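Local coordinates for protein chloromuconate cycloisomerase (Rhodococcus opacus, PDB 4M0X) that belongs to the enolase superfamily, joining an N-terminal capping domain to a C-terminal barrel domain of the TIM type that holds a manganese ion, at residues L35-D40 with L360-L365; V88-M93 with A106-L111; E205-L210 with A234-K239; W228-L233 with A262-A267; S303-A308 with D334-E339. All blocks are in the same frame, centred on the assembly; numbering follows the deposited sequence.

Contact 1 of 5, residues L35-D40 with L360-L365; sequences LVRVRD and LDEERL
Arg37 reaches out from its strand to three residues of 360-365 at once. Its NH2 donates to Glu362 OE1 at 2.7 Å, a charged but weak hydrogen bond, bent to 141° at the hydrogen. OE1 sits at the edge of the guanidinium, near its plane, yet the carboxylate is turned steeply against that plane, 76° away, so the pair does not form a flat two-pronged bridge. Over one face of the guanidinium lies Leu360 CD1, 3.3 Å from Arg37 NE, while Leu365 CD2 comes in obliquely to within 3.5 Å of Arg37 NH1. The arginine chain bends at chi3 (91°), which swings the charged end across the leucine.

Beside it, Leu35 and Leu360 meet tip to tip, with Leu35 CD2 3.7 Å from Leu360 CD2, and Leu365 CD2 closes the apolar patch at 4.1 Å from Leu35 CD2. Leucine suits position 360 because its forked end serves two neighbours, CD1 meeting Arg37 and CD2 meeting Leu35.

In the next shell, Glu45 on the adjacent strand makes a second salt bridge, to Arg37 NE. The helix carrying Glu362 and Leu365 is started by Asp361, its N-cap. Asp361 OD1 accepts from Arg364 N at 2.9 Å, the donor lying well above the carboxylate plane, and more weakly from Glu363 N. Asp361 OD2 pairs with Arg364 NE at 3.0 Å.

The C-terminal helix is thus docked on the N-terminal domain by mixed chemistry: a leucine cluster in which Leu35 and Leu365 are buried and, toward the surface, an arginine whose charge is probably balanced by two glutamates.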
# COMPACT_ATOMS: atom_id res chain seq x y z
N LEU A 35 -21.78 -42.73 -3.16
CA LEU A 35 -23.10 -42.38 -2.62
C LEU A 35 -23.20 -42.56 -1.09
O LEU A 35 -23.07 -43.67 -0.60
CB LEU A 35 -24.25 -43.11 -3.32
CG LEU A 35 -25.54 -42.58 -2.70
CD1 LEU A 35 -26.17 -41.54 -3.60
CD2 LEU A 35 -26.52 -43.69 -2.37
N VAL A 36 -23.40 -41.47 -0.35
CA VAL A 36 -23.48 -41.58 1.12
C VAL A 36 -24.92 -41.71 1.58
O VAL A 36 -25.83 -41.10 1.00
CB VAL A 36 -22.80 -40.42 1.85
CG1 VAL A 36 -23.23 -40.37 3.32
CG2 VAL A 36 -21.30 -40.59 1.74
N ARG A 37 -25.13 -42.54 2.60
CA ARG A 37 -26.46 -42.78 3.13
C ARG A 37 -26.44 -42.71 4.60
O ARG A 37 -25.55 -43.28 5.26
CB ARG A 37 -26.97 -44.14 2.72
CG ARG A 37 -27.37 -44.16 1.26
CD ARG A 37 -27.50 -45.60 0.85
NE ARG A 37 -28.85 -46.07 1.06
CZ ARG A 37 -29.23 -47.32 0.85
NH1 ARG A 37 -28.32 -48.21 0.46
NH2 ARG A 37 -30.49 -47.65 1.06
N VAL A 38 -27.41 -41.99 5.13
CA VAL A 38 -27.49 -41.75 6.55
C VAL A 38 -28.88 -42.23 6.89
O VAL A 38 -29.85 -41.75 6.30
CB VAL A 38 -27.29 -40.25 6.89
CG1 VAL A 38 -27.09 -40.07 8.38
CG2 VAL A 38 -26.06 -39.68 6.19
N ARG A 39 -28.97 -43.22 7.78
CA ARG A 39 -30.24 -43.73 8.28
C ARG A 39 -30.32 -43.31 9.75
O ARG A 39 -29.30 -43.36 10.44
CB ARG A 39 -30.33 -45.26 8.10
CG ARG A 39 -31.71 -45.90 8.31
N ASP A 40 -31.48 -42.82 10.20
CA ASP A 40 -31.64 -42.41 11.61
C ASP A 40 -32.47 -43.41 12.45
O ASP A 40 -33.02 -44.39 11.92
CB ASP A 40 -32.16 -40.97 11.72
CG ASP A 40 -33.64 -40.82 11.29
OD1 ASP A 40 -34.26 -41.80 10.82
OD2 ASP A 40 -34.19 -39.69 11.42
N LEU A 360 -33.46 -42.03 -3.52
CA LEU A 360 -32.76 -43.22 -3.99
C LEU A 360 -33.61 -44.17 -4.84
O LEU A 360 -34.79 -44.39 -4.60
CB LEU A 360 -32.21 -44.02 -2.84
CG LEU A 360 -30.74 -43.78 -2.60
CD1 LEU A 360 -30.26 -44.81 -1.60
CD2 LEU A 360 -29.94 -43.83 -3.90
N ASP A 361 -32.97 -44.77 -5.83
CA ASP A 361 -33.51 -45.96 -6.42
C ASP A 361 -32.56 -47.09 -6.07
O ASP A 361 -31.48 -47.20 -6.64
CB ASP A 361 -33.64 -45.81 -7.93
CG ASP A 361 -34.12 -47.08 -8.61
OD1 ASP A 361 -33.70 -48.20 -8.20
OD2 ASP A 361 -34.89 -46.94 -9.59
N GLU A 362 -32.98 -47.95 -5.15
CA GLU A 362 -32.06 -48.92 -4.58
C GLU A 362 -31.64 -50.03 -5.55
O GLU A 362 -30.60 -50.66 -5.40
CB GLU A 362 -32.59 -49.45 -3.26
CG GLU A 362 -32.49 -48.40 -2.18
CD GLU A 362 -32.48 -48.99 -0.79
OE1 GLU A 362 -31.49 -49.70 -0.44
OE2 GLU A 362 -33.46 -48.75 -0.05
N GLU A 363 -32.45 -50.23 -6.58
CA GLU A 363 -32.08 -51.19 -7.59
C GLU A 363 -30.97 -50.61 -8.45
O GLU A 363 -29.96 -51.28 -8.72
CB GLU A 363 -33.29 -51.61 -8.44
CG GLU A 363 -32.98 -52.49 -9.64
CD GLU A 363 -32.19 -53.75 -9.31
OE1 GLU A 363 -32.06 -54.14 -8.12
OE2 GLU A 363 -31.69 -54.37 -10.29
N ARG A 364 -31.13 -49.35 -8.87
CA ARG A 364 -30.08 -48.67 -9.63
C ARG A 364 -28.78 -48.54 -8.83
O ARG A 364 -27.69 -48.74 -9.38
CB ARG A 364 -30.54 -47.29 -10.07
CG ARG A 364 -31.26 -47.28 -11.38
CD ARG A 364 -32.30 -46.21 -11.29
NE ARG A 364 -33.40 -46.49 -12.20
CZ ARG A 364 -33.63 -45.78 -13.28
NH1 ARG A 364 -32.87 -44.72 -13.53
NH2 ARG A 364 -34.65 -46.10 -14.07
N LEU A 365 -28.89 -48.20 -7.55
CA LEU A 365 -27.72 -48.12 -6.71
C LEU A 365 -26.99 -49.47 -6.76
O LEU A 365 -25.76 -49.51 -6.97
CB LEU A 365 -28.06 -47.73 -5.27
CG LEU A 365 -26.85 -47.91 -4.32
CD1 LEU A 365 -25.66 -47.04 -4.71
CD2 LEU A 365 -27.22 -47.67 -2.87

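Contact 2 of 5, residues V88-M93 with A106-L111; sequences VASQSM and AIETAL
Met93 and Ile107 are brought together by a methionine chain that runs straight through chi2 and then bends at chi3 (-78°), so that both SD and CE lie against Ile107. The sulfur SD comes within 3.9 Å of Ile107 CG2, and CE lies 4.0 Å from the same methyl. A flexible thioether can follow the contour of a branched side chain, which makes methionine a good filler here. Glu108 leaves its helix with CG anti to the backbone N (chi1 -170°), which puts Glu108 CG 3.6 Å from Ser90 OG; the bend at chi2 then turns the carboxylate.

The polar ends of this second pair have their own partners. Ser90 OG bonds to Ile86 O one turn earlier, while the Glu108 carboxylate takes Leu278 N on OE1 and Ser279 N on OE2, at the start of a barrel helix whose N terminus would probably stabilise its charge. A water also joins the two side chains, donating to Glu108 OE2 at 3.1 Å and bonding to Ser90 OG.

A looser touch, Ala89 CB to Leu111 CD2 at 4.4 Å, completes the interface. The axes of 88-93 and 106-111 pass 10.4 Å apart with N-to-C directions 169° apart; helices 86-96 and 101-118, on which they lie, form an antiparallel helical hairpin, characteristic of the N-terminal capping domain of this superfamily.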
# COMPACT_ATOMS: atom_id res chain seq x y z
N VAL A 88 -22.56 -28.81 14.46
CA VAL A 88 -21.54 -29.45 15.31
C VAL A 88 -20.89 -30.62 14.59
O VAL A 88 -19.73 -30.96 14.84
CB VAL A 88 -22.10 -29.96 16.65
CG1 VAL A 88 -20.96 -30.40 17.58
CG2 VAL A 88 -22.97 -28.89 17.32
N ALA A 89 -21.67 -31.25 13.70
CA ALA A 89 -21.20 -32.39 12.96
C ALA A 89 -20.13 -31.89 11.99
O ALA A 89 -19.10 -32.55 11.78
CB ALA A 89 -22.34 -33.05 12.22
N SER A 90 -20.35 -30.70 11.44
CA SER A 90 -19.39 -30.11 10.52
C SER A 90 -18.12 -29.72 11.25
O SER A 90 -17.03 -29.98 10.76
CB SER A 90 -19.96 -28.92 9.79
OG SER A 90 -21.04 -29.32 8.99
N GLN A 91 -18.26 -29.12 12.43
CA GLN A 91 -17.08 -28.72 13.18
C GLN A 91 -16.32 -29.95 13.70
O GLN A 91 -15.09 -29.96 13.72
CB GLN A 91 -17.42 -27.78 14.31
CG GLN A 91 -16.19 -27.23 15.01
CD GLN A 91 -16.51 -26.12 15.99
OE1 GLN A 91 -17.59 -25.52 15.94
NE2 GLN A 91 -15.56 -25.81 16.87
N SER A 92 -17.06 -30.98 14.09
CA SER A 92 -16.45 -32.24 14.49
C SER A 92 -15.58 -32.78 13.38
O SER A 92 -14.41 -33.08 13.60
CB SER A 92 -17.53 -33.25 14.82
OG SER A 92 -18.22 -32.90 16.01
N MET A 93 -16.14 -32.86 12.18
CA MET A 93 -15.41 -33.41 11.04
C MET A 93 -14.10 -32.65 10.76
O MET A 93 -13.04 -33.26 10.50
CB MET A 93 -16.31 -33.48 9.81
CG MET A 93 -17.42 -34.55 9.88
SD MET A 93 -18.37 -34.59 8.33
CE MET A 93 -19.46 -33.17 8.48
N ALA A 106 -20.38 -34.66 1.18
CA ALA A 106 -21.37 -35.72 0.95
C ALA A 106 -22.15 -36.03 2.22
O ALA A 106 -23.37 -36.22 2.17
CB ALA A 106 -20.71 -36.96 0.38
N ILE A 107 -21.45 -36.05 3.36
CA ILE A 107 -22.06 -36.18 4.69
C ILE A 107 -22.89 -34.97 5.11
O ILE A 107 -24.05 -35.12 5.53
CB ILE A 107 -20.99 -36.37 5.73
CG1 ILE A 107 -20.26 -37.67 5.44
CG2 ILE A 107 -21.60 -36.33 7.13
CD1 ILE A 107 -19.21 -38.06 6.47
N GLU A 108 -22.30 -33.76 5.06
CA GLU A 108 -23.03 -32.56 5.47
C GLU A 108 -24.30 -32.49 4.63
O GLU A 108 -25.37 -32.21 5.14
CB GLU A 108 -22.18 -31.29 5.29
CG GLU A 108 -22.77 -30.01 5.90
CD GLU A 108 -23.37 -29.04 4.88
OE1 GLU A 108 -23.90 -29.52 3.86
OE2 GLU A 108 -23.35 -27.81 5.08
N THR A 109 -24.17 -32.81 3.35
CA THR A 109 -25.26 -32.71 2.40
C THR A 109 -26.34 -33.80 2.66
O THR A 109 -27.53 -33.51 2.75
CB THR A 109 -24.62 -32.64 0.98
OG1 THR A 109 -24.98 -31.42 0.36
CG2 THR A 109 -24.86 -33.83 0.07
N ALA A 110 -25.92 -35.04 2.84
CA ALA A 110 -26.84 -36.11 3.21
C ALA A 110 -27.62 -35.73 4.45
O ALA A 110 -28.83 -35.96 4.51
CB ALA A 110 -26.10 -37.40 3.45
N LEU A 111 -26.92 -35.16 5.44
CA LEU A 111 -27.54 -34.63 6.63
C LEU A 111 -28.64 -33.60 6.38
O LEU A 111 -29.70 -33.64 7.04
CB LEU A 111 -26.49 -34.03 7.53
CG LEU A 111 -26.11 -34.82 8.77
CD1 LEU A 111 -26.61 -36.25 8.79
CD2 LEU A 111 -24.60 -34.73 8.90
O HOH W 1 -22.73 -27.73 8.07

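Contact 3 of 5, residues E205-L210 with A234-K239; sequences EAHRWL and ARLRDK
The imidazole of His207 has one face against a methyl group of Leu236: CD2 stands 3.6 Å from the ring centroid and only 7° off the normal, a well-centred CH-pi contact. At the ring's edge, near its plane, are Lys239 CG, 4.1 Å from His207 CE1, and the backbone oxygen of Arg235. The two helices are neighbours on the outside of the (beta/alpha) barrel, joined through strand 220-222; segments 205-210 and 234-239 run nearly parallel, crossing at -21° with axes 10.9 Å apart. Histidine serves well at this half-exposed place, offering a flat surface to a leucine while its edge meets a lysine methylene and a backbone oxygen.

Leu236 has two jobs, one per branch. While CD2 lies against the ring, CD1 points to the inner side of the interface and meets Ala206 CB at 4.0 Å and Leu210 CD2 at 4.1 Å. Ala206, with a single methyl, fits against the branched end of Leu236, and Leu210 fills the deeper side.

Outward, both charged neighbours have other partners. Arg235 NH1 pairs with Glu203 of the same chain, and Lys239 NZ donates to Arg237 O of a neighbouring subunit. The aliphatic part of Lys239 bends at chi2 and again at chi4, leaving its NZ 4.7 Å from His207 ND1, near the ring without touching it.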
# COMPACT_ATOMS: atom_id res chain seq x y z
N GLU A 205 0.89 -16.86 -21.10
CA GLU A 205 -0.06 -17.45 -22.01
C GLU A 205 -1.40 -16.76 -21.80
O GLU A 205 -2.15 -16.46 -22.75
CB GLU A 205 -0.20 -18.95 -21.75
CG GLU A 205 0.93 -19.83 -22.26
CD GLU A 205 0.81 -21.26 -21.79
OE1 GLU A 205 0.47 -21.47 -20.59
OE2 GLU A 205 1.03 -22.20 -22.60
N ALA A 206 -1.72 -16.50 -20.53
CA ALA A 206 -3.00 -15.92 -20.22
C ALA A 206 -3.12 -14.57 -20.90
O ALA A 206 -4.12 -14.29 -21.52
CB ALA A 206 -3.17 -15.81 -18.72
N HIS A 207 -2.07 -13.76 -20.81
CA HIS A 207 -2.11 -12.39 -21.30
C HIS A 207 -2.02 -12.35 -22.82
O HIS A 207 -2.45 -11.39 -23.43
CB HIS A 207 -0.94 -11.57 -20.73
CG HIS A 207 -1.11 -11.11 -19.31
ND1 HIS A 207 -1.63 -9.88 -18.98
CD2 HIS A 207 -0.78 -11.70 -18.13
CE1 HIS A 207 -1.63 -9.74 -17.67
NE2 HIS A 207 -1.12 -10.82 -17.13
N ARG A 208 -1.43 -13.38 -23.42
CA ARG A 208 -1.33 -13.50 -24.87
C ARG A 208 -2.70 -13.83 -25.47
O ARG A 208 -3.13 -13.18 -26.43
CB ARG A 208 -0.28 -14.56 -25.25
CG ARG A 208 -0.38 -15.17 -26.67
CD ARG A 208 0.42 -14.40 -27.73
NE ARG A 208 0.91 -15.24 -28.83
CZ ARG A 208 1.92 -16.12 -28.74
NH1 ARG A 208 2.56 -16.32 -27.59
NH2 ARG A 208 2.29 -16.82 -29.80
N TRP A 209 -3.38 -14.84 -24.90
CA TRP A 209 -4.51 -15.44 -25.60
C TRP A 209 -5.84 -14.95 -25.18
O TRP A 209 -6.74 -14.83 -25.98
CB TRP A 209 -4.45 -16.96 -25.58
CG TRP A 209 -3.32 -17.49 -26.40
CD1 TRP A 209 -2.17 -18.07 -25.95
CD2 TRP A 209 -3.23 -17.47 -27.83
NE1 TRP A 209 -1.37 -18.42 -27.02
CE2 TRP A 209 -2.00 -18.07 -28.18
CE3 TRP A 209 -4.08 -17.01 -28.85
CZ2 TRP A 209 -1.59 -18.20 -29.51
CZ3 TRP A 209 -3.66 -17.15 -30.18
CH2 TRP A 209 -2.43 -17.75 -30.49
N LEU A 210 -5.98 -14.62 -23.91
CA LEU A 210 -7.25 -14.10 -23.43
C LEU A 210 -7.77 -12.94 -24.27
O LEU A 210 -8.89 -13.02 -24.71
CB LEU A 210 -7.22 -13.78 -21.92
CG LEU A 210 -7.80 -14.83 -20.96
CD1 LEU A 210 -8.02 -16.17 -21.63
CD2 LEU A 210 -7.02 -15.01 -19.65
N ALA A 234 -4.92 -10.81 -10.17
CA ALA A 234 -5.17 -9.39 -10.05
C ALA A 234 -4.64 -8.58 -11.20
O ALA A 234 -5.33 -7.63 -11.60
CB ALA A 234 -4.65 -8.81 -8.74
N ARG A 235 -3.45 -8.90 -11.72
CA ARG A 235 -2.90 -8.18 -12.87
C ARG A 235 -3.79 -8.45 -14.08
O ARG A 235 -3.97 -7.54 -14.91
CB ARG A 235 -1.49 -8.62 -13.25
CG ARG A 235 -0.36 -7.98 -12.48
CD ARG A 235 0.92 -8.80 -12.66
NE ARG A 235 1.66 -8.98 -11.41
CZ ARG A 235 2.07 -10.16 -10.90
NH1 ARG A 235 1.82 -11.30 -11.54
NH2 ARG A 235 2.74 -10.20 -9.73
N LEU A 236 -4.32 -9.67 -14.20
CA LEU A 236 -5.16 -10.06 -15.33
C LEU A 236 -6.48 -9.31 -15.28
O LEU A 236 -6.96 -8.78 -16.32
CB LEU A 236 -5.46 -11.55 -15.32
CG LEU A 236 -4.62 -12.51 -16.14
CD1 LEU A 236 -5.34 -13.82 -16.07
CD2 LEU A 236 -4.47 -12.14 -17.60
N ARG A 237 -7.05 -9.25 -14.07
CA ARG A 237 -8.33 -8.59 -13.87
C ARG A 237 -8.20 -7.15 -14.33
O ARG A 237 -9.14 -6.62 -14.92
CB ARG A 237 -8.79 -8.68 -12.43
CG ARG A 237 -10.13 -8.06 -12.21
CD ARG A 237 -10.42 -7.73 -10.75
NE ARG A 237 -11.80 -7.25 -10.68
CZ ARG A 237 -12.55 -7.12 -9.58
NH1 ARG A 237 -12.09 -7.41 -8.36
NH2 ARG A 237 -13.80 -6.69 -9.72
N ASP A 238 -7.03 -6.54 -14.12
CA ASP A 238 -6.77 -5.18 -14.61
C ASP A 238 -6.55 -5.09 -16.13
O ASP A 238 -7.08 -4.21 -16.78
CB ASP A 238 -5.59 -4.49 -13.89
CG ASP A 238 -5.83 -4.33 -12.38
OD1 ASP A 238 -7.00 -4.15 -11.96
OD2 ASP A 238 -4.83 -4.38 -11.61
N LYS A 239 -5.73 -5.94 -16.72
CA LYS A 239 -5.44 -5.73 -18.11
C LYS A 239 -6.67 -6.03 -18.98
O LYS A 239 -6.94 -5.31 -19.92
CB LYS A 239 -4.26 -6.58 -18.54
CG LYS A 239 -2.93 -5.91 -18.22
CD LYS A 239 -2.28 -5.28 -19.45
CE LYS A 239 -0.91 -4.70 -19.13
NZ LYS A 239 0.00 -5.57 -18.31

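Contact 4 of 5, residues W228-L233 with A262-A267; sequences WNTDGL and AGAVSA
Two helix ends of the barrel meet where Leu233 and Thr230, in the first turn of helix 230-239, pack on the turn that closes helix 253-262 and leads to strand 267-270. That turn is a Schellman motif: Gly263 is the C-prime residue, its positive phi (67°) readily adopted by glycine, with Ala264 N bonded to Leu259 O and Gly263 N to Ala260 O.

The turn presents Ala264 to the neighbouring helix. Its CB sits 3.5 Å from Thr230 O and 3.7 Å from Thr230 CG2, and the same threonine methyl touches Ala262 CB at 3.8 Å. The methyl reaches both because Thr230 CG2 is anti to the backbone N, with OG1 at chi1 -64°. Alanine's lone methyl suits so close an approach of backbones. Farther in, Leu233 CB rests 3.4 Å from Ala264 O, and Leu233 CG lies 4.0 Å from Val265 CG1, the two branched chains side by side and pointing the same way. Val265 continues onto Ile244 and Ala246 of the adjoining barrel strand.

Asn229 is the N-cap of helix 230-239: its OD1 accepts from Gly232 N at 2.6 Å, the donor lying above the carbonyl plane. Gly232 has no side chain to crowd that oxygen.

No hydrogen bond crosses between the segments. Each helix end satisfies polar backbone groups with its own capping motif, and the two are joined by van der Waals contacts of small and branched side chains, with each other and with backbone oxygens.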
# COMPACT_ATOMS: atom_id res chain seq x y z
N TRP A 228 -3.05 -20.49 -6.73
CA TRP A 228 -2.39 -19.76 -5.66
C TRP A 228 -1.89 -18.39 -6.16
O TRP A 228 -1.39 -17.58 -5.36
CB TRP A 228 -1.21 -20.60 -5.13
CG TRP A 228 -0.37 -21.13 -6.25
CD1 TRP A 228 -0.41 -22.38 -6.78
CD2 TRP A 228 0.58 -20.39 -7.02
NE1 TRP A 228 0.48 -22.47 -7.82
CE2 TRP A 228 1.11 -21.26 -7.99
CE3 TRP A 228 1.07 -19.07 -6.97
CZ2 TRP A 228 2.08 -20.87 -8.91
CZ3 TRP A 228 2.02 -18.67 -7.87
CH2 TRP A 228 2.52 -19.56 -8.84
N ASN A 229 -1.99 -18.14 -7.48
CA ASN A 229 -1.44 -16.91 -8.05
C ASN A 229 -2.42 -15.73 -8.02
O ASN A 229 -2.93 -15.28 -9.07
CB ASN A 229 -0.82 -17.16 -9.43
CG ASN A 229 0.11 -16.04 -9.87
OD1 ASN A 229 -0.05 -14.91 -9.47
ND2 ASN A 229 1.06 -16.36 -10.71
N THR A 230 -2.67 -15.27 -6.80
CA THR A 230 -3.57 -14.19 -6.49
C THR A 230 -3.12 -12.95 -7.21
O THR A 230 -3.94 -12.26 -7.85
CB THR A 230 -3.56 -13.87 -4.99
OG1 THR A 230 -4.06 -15.00 -4.27
CG2 THR A 230 -4.43 -12.72 -4.68
N ASP A 231 -1.83 -12.64 -7.12
CA ASP A 231 -1.31 -11.45 -7.80
C ASP A 231 -1.53 -11.48 -9.31
O ASP A 231 -1.88 -10.47 -9.92
CB ASP A 231 0.15 -11.27 -7.49
CG ASP A 231 0.39 -10.95 -6.04
OD1 ASP A 231 -0.55 -10.54 -5.32
OD2 ASP A 231 1.55 -11.12 -5.62
N GLY A 232 -1.30 -12.66 -9.89
CA GLY A 232 -1.33 -12.79 -11.31
C GLY A 232 -2.75 -12.61 -11.75
O GLY A 232 -3.03 -11.99 -12.79
N LEU A 233 -3.65 -13.17 -10.94
CA LEU A 233 -5.07 -13.01 -11.18
C LEU A 233 -5.42 -11.53 -11.16
O LEU A 233 -6.13 -11.07 -12.04
CB LEU A 233 -5.84 -13.73 -10.11
CG LEU A 233 -6.54 -15.07 -10.32
CD1 LEU A 233 -6.34 -15.70 -11.70
CD2 LEU A 233 -6.18 -15.97 -9.13
N ALA A 262 -8.00 -8.57 -2.09
CA ALA A 262 -6.84 -8.39 -2.92
C ALA A 262 -7.36 -7.94 -4.28
O ALA A 262 -6.59 -7.56 -5.12
CB ALA A 262 -6.04 -9.67 -3.02
N GLY A 263 -8.67 -7.97 -4.48
CA GLY A 263 -9.28 -7.39 -5.68
C GLY A 263 -8.84 -8.20 -6.87
O GLY A 263 -8.76 -7.69 -7.99
N ALA A 264 -8.61 -9.48 -6.62
CA ALA A 264 -8.02 -10.40 -7.58
C ALA A 264 -8.96 -11.05 -8.63
O ALA A 264 -8.46 -11.63 -9.59
CB ALA A 264 -7.23 -11.49 -6.85
N VAL A 265 -10.27 -10.97 -8.45
CA VAL A 265 -11.17 -11.56 -9.42
C VAL A 265 -12.51 -10.83 -9.54
O VAL A 265 -12.87 -10.04 -8.69
CB VAL A 265 -11.44 -13.08 -9.15
CG1 VAL A 265 -10.27 -13.97 -9.54
CG2 VAL A 265 -11.87 -13.32 -7.72
N SER A 266 -13.26 -11.15 -10.59
CA SER A 266 -14.56 -10.53 -10.82
C SER A 266 -15.71 -11.36 -10.25
O SER A 266 -16.77 -10.79 -9.93
CB SER A 266 -14.81 -10.33 -12.33
OG SER A 266 -13.80 -9.53 -12.90
N ALA A 267 -15.52 -12.68 -10.19
CA ALA A 267 -16.57 -13.58 -9.74
C ALA A 267 -16.13 -14.84 -8.99
O ALA A 267 -14.96 -15.20 -8.96
CB ALA A 267 -17.44 -13.96 -10.91

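Contact 5 of 5, residues S303-A308 with D334-E339; sequences SSVMGA and DEVVTE
Glu335 points both carboxylate oxygens at the first residue of helix 304-316, offering one to the backbone and the other to the side chain of Ser304. Ser304 OG donates to Glu335 OE2 at 2.8 Å, on the syn side and 29° out of the carboxylate plane. Ser304 N is bonded to Glu335 OE1, though the place of that oxygen is less certain, and so is the length of the bond. The serine can give both donors in one direction because OG stands beside its own backbone N (chi1 -74°), while the glutamate chain bends at chi2 to meet them. Ser304 OG also bonds to Leu341 N, which helps fix its rotation.

Next to this polar pair Val305 crosses Val336 and Val337 at a slant. Val305 CG2 lies 3.6 Å from Val337 CG1 and 4.0 Å from Val336 CG2, so that one methyl group touches both partners. The other branch of Val337, CG2, reaches Ser304 CB at 3.8 Å. Beta-branched valines are compact and stiff, well fitted to this buried seam, which continues onto Leu35 and Ile47 of the N-terminal sheet.

Ser303 is the N-cap, its OG accepting from Val305 N at 3.2 Å and bonded in turn to Glu49, whose OE1 also takes Met306 N. The result is a capped helix N terminus of the barrel domain, its first amides met by Ser303 and two glutamates and its flank packed against the N-terminal capping domain.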
# COMPACT_ATOMS: atom_id res chain seq x y z
N SER A 303 -23.85 -36.03 -10.36
CA SER A 303 -25.02 -36.72 -10.80
C SER A 303 -26.22 -35.89 -10.34
O SER A 303 -26.06 -34.77 -9.85
CB SER A 303 -25.07 -38.06 -10.13
OG SER A 303 -25.30 -37.84 -8.76
N SER A 304 -27.42 -36.46 -10.44
CA SER A 304 -28.61 -35.77 -9.95
C SER A 304 -28.70 -35.66 -8.44
O SER A 304 -29.41 -34.78 -7.94
CB SER A 304 -29.87 -36.36 -10.54
OG SER A 304 -29.96 -35.96 -11.89
N VAL A 305 -27.99 -36.53 -7.71
CA VAL A 305 -28.00 -36.45 -6.24
C VAL A 305 -27.46 -35.10 -5.70
O VAL A 305 -28.19 -34.38 -5.00
CB VAL A 305 -27.27 -37.63 -5.59
CG1 VAL A 305 -27.32 -37.53 -4.05
CG2 VAL A 305 -27.84 -38.95 -6.08
N MET A 306 -26.20 -34.77 -6.03
CA MET A 306 -25.58 -33.48 -5.66
C MET A 306 -26.15 -32.32 -6.51
O MET A 306 -26.35 -31.20 -6.00
CB MET A 306 -24.04 -33.57 -5.77
CG MET A 306 -23.24 -32.27 -5.61
SD MET A 306 -23.29 -31.49 -3.98
CE MET A 306 -22.61 -32.76 -2.90
N GLY A 307 -26.42 -32.61 -7.78
CA GLY A 307 -27.03 -31.64 -8.69
C GLY A 307 -28.33 -31.07 -8.17
O GLY A 307 -28.52 -29.84 -8.20
N ALA A 308 -29.21 -31.94 -7.69
CA ALA A 308 -30.44 -31.51 -7.00
C ALA A 308 -30.22 -30.56 -5.78
O ALA A 308 -30.87 -29.53 -5.71
CB ALA A 308 -31.30 -32.70 -6.61
N ASP A 334 -27.90 -42.96 -17.00
CA ASP A 334 -28.64 -43.50 -15.86
C ASP A 334 -28.06 -43.01 -14.53
O ASP A 334 -26.95 -42.50 -14.50
CB ASP A 334 -28.64 -45.02 -15.92
CG ASP A 334 -29.82 -45.65 -15.18
OD1 ASP A 334 -30.44 -45.03 -14.28
OD2 ASP A 334 -30.11 -46.82 -15.50
N GLU A 335 -28.81 -43.18 -13.44
CA GLU A 335 -28.54 -42.52 -12.16
C GLU A 335 -28.92 -43.40 -10.97
O GLU A 335 -29.41 -44.50 -11.15
CB GLU A 335 -29.26 -41.17 -12.09
CG GLU A 335 -28.93 -40.25 -13.26
CD GLU A 335 -28.83 -38.76 -12.88
OE1 GLU A 335 -28.34 -38.45 -11.73
OE2 GLU A 335 -29.24 -37.91 -13.75
N VAL A 336 -28.66 -42.95 -9.74
CA VAL A 336 -29.18 -43.70 -8.58
C VAL A 336 -30.42 -43.04 -7.96
O VAL A 336 -30.83 -43.38 -6.87
CB VAL A 336 -28.10 -44.10 -7.52
CG1 VAL A 336 -26.99 -44.89 -8.18
CG2 VAL A 336 -27.53 -42.90 -6.78
N VAL A 337 -31.04 -42.12 -8.69
CA VAL A 337 -32.29 -41.53 -8.19
C VAL A 337 -33.49 -42.06 -8.94
O VAL A 337 -33.35 -42.62 -10.00
CB VAL A 337 -32.27 -39.97 -8.13
CG1 VAL A 337 -31.31 -39.51 -7.05
CG2 VAL A 337 -31.94 -39.34 -9.47
N THR A 338 -34.67 -41.90 -8.36
CA THR A 338 -35.86 -42.29 -9.06
C THR A 338 -36.26 -41.28 -10.17
O THR A 338 -36.88 -41.66 -11.14
CB THR A 338 -37.03 -42.49 -8.09
OG1 THR A 338 -37.19 -41.32 -7.29
CG2 THR A 338 -36.75 -43.67 -7.21
N GLU A 339 -35.90 -40.01 -10.01
CA GLU A 339 -36.24 -38.94 -10.95
C GLU A 339 -35.07 -37.96 -11.05
O GLU A 339 -34.85 -37.16 -10.14
CB GLU A 339 -37.47 -38.18 -10.47
CG GLU A 339 -38.76 -38.96 -10.64
CD GLU A 339 -39.90 -38.39 -9.81
OE1 GLU A 339 -40.03 -37.14 -9.72
OE2 GLU A 339 -40.68 -39.21 -9.26

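Contact 1 opens first, on strand 27-40, and closes last, at the C-terminal helix, so every other contact is nested within its loop and the two domains are tied together. Contact 2 follows as a short helical hairpin in the capping domain. In the barrel, contacts 3 and 4 cross, because their segments alternate and both use helix 230-239; together they tie three successive helix positions around the wall. Contact 5 comes afterwards in series. In space there are two groups. Val38 of contact 1 packs on Ala110 of contact 2, Arg364 of contact 1 is salt-bridged to Asp334 of contact 5, and Thr109 of contact 2 touches Met306 of contact 5 across the domain junction. Contacts 3 and 4, centres about 11 Å apart, lie on the far side of the chain's centre from contacts 1 and 5.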